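Local coordinates for periplasmic solute binding protein (Candidatus liberibacter, PDB 4CL2) that binds manganese and zinc ions in the periplasm and, as a member of solute-binding protein family 9, probably hands them to a membrane transporter for uptake, at residues G15-T18 with Q19-K23; T73-K76 with K77-I81. All coordinates share one frame; numbering follows the deposited sequence.

Interaction 1: residues G15-T18 with Q19-K23; sequences GDIT and QNIAK
Asn20 ND2 and Asn20 N both donate to the main-chain oxygen of Asp16, one turn earlier in the same helix. The hydrogen bond from the side-chain amide is the shorter, 2.8 Å from Asn20 ND2 to Asp16 O, and is somewhat bent (145° at the hydrogen); its donor stands above the carbonyl plane, whereas the backbone N approaches from the opposite face. Asn20 can reach back in this way because its CG lies beside its own backbone N (chi1 -82°), which carries the amide toward the preceding turn. The same ND2 also donates to a water, at 2.9 Å, and this water in turn donates to Asp16 OD1 at 2.7 Å. Carboxylate and amide planes are turned 73° apart, with Asp16 OD2 3.6 Å from Asn20 ND2. That second carboxylate oxygen has its polar partner outside the turn, the backbone N of Tyr259, so the carboxylate is held at both oxygens.

Ordinary i to i+4 bonds continue the helix, among them Ala22 N to Thr18 O at 2.8 Å. Helix 12-22 is the crossover of a right-handed beta-alpha-beta unit between the parallel strands 6-9 and 27-30, and it ends where Lys23 takes a positive phi.

On the buried side, Ile17 and Ile21 lie alongside each other and point the same way, with Ile17 CG2 3.8 Å from Ile21 CD1. The Ile21 CD1 methyl also rests 3.6 Å from Ile17 O. Helix 111-128 packs over this pair through Ile121, and Leu125 adds to the cover on Ile21. Thr18 turns its hydroxyl back to Ile14 O, and its side chain meets Val28 of strand 27-30. Tyr143 of helix 133-158 touches Asp16, Ile17 and Asn20.

Interaction 2: residues T73-K76 with K77-I81; sequences TNLK and KGTKI. With ACT (acetate ion), chain I.
Leu75 reaches across the loop toward Thr79 and Ile81. From CB, its CG swings to the side of the backbone N, anti to the carbonyl carbon (chi1 -57°), and the extended second torsion sends CD1 onward. This methyl does the touching: Leu75 CD1 lies 4.0 Å from Thr79 O, and the same CD1 is 4.1 Å from Ile81 CD1. The Leu75 and Ile81 side chains cross at about a right angle and meet through their CD1 methyls.

The chain between them reverses in a type II beta turn from Lys76 to Thr79. Thr79 N donates to Lys76 O at 3.0 Å, a fairly straight bond (160° at the hydrogen) whose donor sits above the carbonyl plane. Gly78 occupies the third position with a positive phi of 95°, where a CB would run into the carbonyl oxygen of Lys77. A water bridges the mouth of the turn, donating to Lys76 O and, at 2.7 Å, to Thr79 O. Across the two ends of the turn, Thr79 OG1 lies 3.5 Å from Lys76 CB; this hydroxyl is hydrogen-bonded to Ala54 O. Lys76 bends at its third torsion, and its NZ forms a salt bridge with Asp55 and a hydrogen bond with Asn53 O.

At the other end of the loop, the exposed Asn74 donates through ND2 to OXT of an acetate, Asn74 ND2 to OXT being 2.8 Å; the ion probably comes from the crystallisation liquor.

The turn leads the chain out of the loop after strand 56-59 into strand 80-83, an outermost strand of the four-stranded parallel sheet. Leu75 and Thr79 rest on Ile57 and Ile81 on Cys59, both of the adjoining strand 56-59, while Gln52 of helix 45-53 is hydrogen-bonded to Asn74 O.

In the fold
Interaction 1 comes first along the chain and interaction 2 follows some fifty residues later; their centres lie 21 Å apart and their nearest atoms about 12 Å, without touching. Both belong to the part of the chain built on the four-stranded parallel sheet, ordered 27-30, 6-9, 56-59, 80-83. Helix 12-22 links the first two of these strands at one end of the sheet, whereas the turn at 76-79 feeds strand 80-83 at the other. The first is a buried helix segment 15 Å from the chain centre, the second a surface loop 25 Å out. Both lie away from the manganese site formed by His106, Glu172 and Asp247.

Interaction 1: residues G15-T18 with Q19-K23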
loop_
_atom_site.group_PDB
_atom_site.type_symbol
_atom_site.label_atom_id
_atom_site.label_comp_id
_atom_site.label_asym_id
_atom_site.label_seq_id
_atom_site.Cartn_x
_atom_site.Cartn_y
_atom_site.Cartn_z
ATOM N N GLY A 15 9.551 -4.376 -0.592
ATOM C CA GLY A 15 10.723 -4.986 -0.024
ATOM C C GLY A 15 10.425 -5.972 1.064
ATOM O O GLY A 15 11.020 -7.082 1.119
ATOM N N ASP A 16 9.500 -5.619 1.957
ATOM C CA ASP A 16 9.166 -6.495 3.069
ATOM C C ASP A 16 8.417 -7.757 2.601
ATOM O O ASP A 16 8.675 -8.892 3.081
ATOM C CB ASP A 16 8.332 -5.740 4.115
ATOM C CG ASP A 16 7.990 -6.616 5.280
ATOM O OD1 ASP A 16 8.869 -6.915 6.113
ATOM O OD2 ASP A 16 6.832 -7.065 5.342
ATOM N N ILE A 17 7.523 -7.591 1.625
ATOM C CA ILE A 17 6.818 -8.759 1.045
ATOM C C ILE A 17 7.829 -9.694 0.439
ATOM O O ILE A 17 7.839 -10.911 0.669
ATOM C CB ILE A 17 5.802 -8.307 -0.011
ATOM C CG1 ILE A 17 4.636 -7.603 0.661
ATOM C CG2 ILE A 17 5.254 -9.546 -0.764
ATOM C CD1 ILE A 17 3.813 -6.801 -0.306
ATOM N N THR A 18 8.745 -9.109 -0.322
ATOM C CA THR A 18 9.764 -9.943 -0.998
ATOM C C THR A 18 10.670 -10.699 -0.007
ATOM O O THR A 18 10.961 -11.892 -0.182
ATOM C CB THR A 18 10.610 -9.052 -1.897
ATOM O OG1 THR A 18 9.744 -8.351 -2.804
ATOM C CG2 THR A 18 11.558 -9.893 -2.735
ATOM N N GLN A 19 11.068 -10.040 1.064
ATOM C CA GLN A 19 11.856 -10.692 2.101
ATOM C C GLN A 19 11.139 -11.864 2.691
ATOM O O GLN A 19 11.765 -12.864 3.004
ATOM C CB GLN A 19 12.224 -9.691 3.196
ATOM C CG GLN A 19 13.064 -10.241 4.335
ATOM C CD GLN A 19 14.438 -10.755 3.894
ATOM O OE1 GLN A 19 15.022 -10.305 2.915
ATOM N NE2 GLN A 19 14.937 -11.737 4.613
ATOM N N ASN A 20 9.824 -11.786 2.834
ATOM C CA ASN A 20 9.117 -12.927 3.395
ATOM C C ASN A 20 9.002 -14.108 2.450
ATOM O O ASN A 20 8.869 -15.264 2.877
ATOM C CB ASN A 20 7.735 -12.498 3.833
ATOM C CG ASN A 20 7.769 -11.865 5.186
ATOM O OD1 ASN A 20 7.849 -12.547 6.226
ATOM N ND2 ASN A 20 7.791 -10.555 5.206
ATOM N N ILE A 21 9.057 -13.846 1.147
ATOM C CA ILE A 21 9.007 -14.924 0.174
ATOM C C ILE A 21 10.406 -15.509 -0.052
ATOM O O ILE A 21 10.551 -16.706 -0.221
ATOM C CB ILE A 21 8.329 -14.455 -1.125
ATOM C CG1 ILE A 21 6.868 -13.949 -0.861
ATOM C CG2 ILE A 21 8.334 -15.523 -2.201
ATOM C CD1 ILE A 21 6.423 -12.959 -1.892
ATOM N N ALA A 22 11.436 -14.662 -0.080
ATOM C CA ALA A 22 12.756 -15.132 -0.427
ATOM C C ALA A 22 13.555 -15.627 0.763
ATOM O O ALA A 22 14.401 -16.487 0.610
ATOM C CB ALA A 22 13.499 -14.028 -1.098
ATOM N N LYS A 23 13.274 -15.129 1.954
ATOM C CA LYS A 23 13.984 -15.514 3.172
ATOM C C LYS A 23 15.471 -15.666 2.997
ATOM O O LYS A 23 16.049 -16.701 3.336
ATOM C CB LYS A 23 13.447 -16.782 3.733
ATOM C CG LYS A 23 12.029 -16.659 4.133
ATOM C CD LYS A 23 11.602 -17.972 4.713
ATOM C CE LYS A 23 10.507 -17.760 5.726
ATOM N NZ LYS A 23 10.620 -18.852 6.731
HETATM O O HOH W 1 8.476 -9.116 7.663
#

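Interaction 2: residues T73-K76 with K77-I81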
loop_
_atom_site.group_PDB
_atom_site.type_symbol
_atom_site.label_atom_id
_atom_site.label_comp_id
_atom_site.label_asym_id
_atom_site.label_seq_id
_atom_site.Cartn_x
_atom_site.Cartn_y
_atom_site.Cartn_z
ATOM N N THR A 73 17.467 2.595 -15.839
ATOM C CA THR A 73 18.019 2.565 -17.132
ATOM C C THR A 73 19.517 2.171 -17.048
ATOM O O THR A 73 20.082 2.160 -15.955
ATOM C CB THR A 73 17.852 3.949 -17.779
ATOM O OG1 THR A 73 18.173 3.850 -19.154
ATOM C CG2 THR A 73 18.737 4.953 -17.198
ATOM N N ASN A 74 20.158 1.874 -18.195
ATOM C CA ASN A 74 21.539 1.376 -18.183
ATOM C C ASN A 74 21.693 0.157 -17.259
ATOM O O ASN A 74 22.665 0.061 -16.487
ATOM C CB ASN A 74 22.456 2.531 -17.793
ATOM C CG ASN A 74 23.906 2.267 -18.074
ATOM O OD1 ASN A 74 24.285 1.531 -19.005
ATOM N ND2 ASN A 74 24.762 2.958 -17.328
ATOM N N LEU A 75 20.672 -0.703 -17.258
ATOM C CA LEU A 75 20.569 -1.822 -16.328
ATOM C C LEU A 75 21.515 -2.989 -16.685
ATOM O O LEU A 75 21.966 -3.112 -17.796
ATOM C CB LEU A 75 19.153 -2.360 -16.244
ATOM C CG LEU A 75 18.009 -1.400 -15.844
ATOM C CD1 LEU A 75 16.649 -2.102 -15.882
ATOM C CD2 LEU A 75 18.315 -0.791 -14.497
ATOM N N LYS A 76 21.794 -3.819 -15.688
ATOM C CA LYS A 76 22.464 -5.056 -15.897
ATOM C C LYS A 76 21.748 -5.910 -16.982
ATOM O O LYS A 76 20.517 -6.015 -17.012
ATOM C CB LYS A 76 22.567 -5.797 -14.532
ATOM C CG LYS A 76 23.648 -6.856 -14.521
ATOM C CD LYS A 76 23.522 -7.807 -13.350
ATOM C CE LYS A 76 23.594 -7.074 -12.044
ATOM N NZ LYS A 76 23.912 -8.033 -10.930
ATOM N N LYS A 77 22.529 -6.507 -17.901
ATOM C CA LYS A 77 21.899 -7.387 -18.894
ATOM C C LYS A 77 21.098 -8.466 -18.256
ATOM O O LYS A 77 21.557 -9.133 -17.337
ATOM C CB LYS A 77 22.985 -8.040 -19.793
ATOM C CG LYS A 77 22.433 -8.996 -20.836
ATOM C CD LYS A 77 23.573 -9.785 -21.504
ATOM C CE LYS A 77 23.121 -11.062 -22.203
ATOM N NZ LYS A 77 23.113 -10.908 -23.684
ATOM N N GLY A 78 19.879 -8.666 -18.734
ATOM C CA GLY A 78 18.994 -9.687 -18.185
ATOM C C GLY A 78 18.043 -9.158 -17.133
ATOM O O GLY A 78 17.125 -9.872 -16.716
ATOM N N THR A 79 18.324 -7.976 -16.586
ATOM C CA THR A 79 17.528 -7.523 -15.450
ATOM C C THR A 79 16.191 -6.974 -15.928
ATOM O O THR A 79 16.155 -5.984 -16.691
ATOM C CB THR A 79 18.254 -6.420 -14.651
ATOM O OG1 THR A 79 19.330 -7.052 -13.947
ATOM C CG2 THR A 79 17.308 -5.760 -13.631
ATOM N N LYS A 80 15.127 -7.593 -15.447
ATOM C CA LYS A 80 13.761 -7.213 -15.834
ATOM C C LYS A 80 13.143 -6.298 -14.756
ATOM O O LYS A 80 13.512 -6.397 -13.602
ATOM C CB LYS A 80 12.937 -8.476 -15.960
ATOM C CG LYS A 80 13.397 -9.349 -17.137
ATOM C CD LYS A 80 12.531 -10.583 -17.305
ATOM C CE LYS A 80 12.934 -11.311 -18.597
ATOM N NZ LYS A 80 12.130 -12.537 -18.807
ATOM N N ILE A 81 12.209 -5.460 -15.174
ATOM C CA ILE A 81 11.352 -4.699 -14.258
ATOM C C ILE A 81 9.987 -5.371 -14.213
ATOM O O ILE A 81 9.333 -5.505 -15.297
ATOM C CB ILE A 81 11.230 -3.239 -14.702
ATOM C CG1 ILE A 81 12.593 -2.606 -14.867
ATOM C CG2 ILE A 81 10.329 -2.480 -13.763
ATOM C CD1 ILE A 81 12.619 -1.273 -15.544
HETATM C C ACT I . 22.731 5.643 -15.383
HETATM O O ACT I . 22.434 6.861 -15.583
HETATM O OXT ACT I . 23.725 5.165 -15.918
HETATM C CH3 ACT I . 21.908 4.698 -14.550
HETATM O O HOH W 2 18.057 -5.159 -18.455
#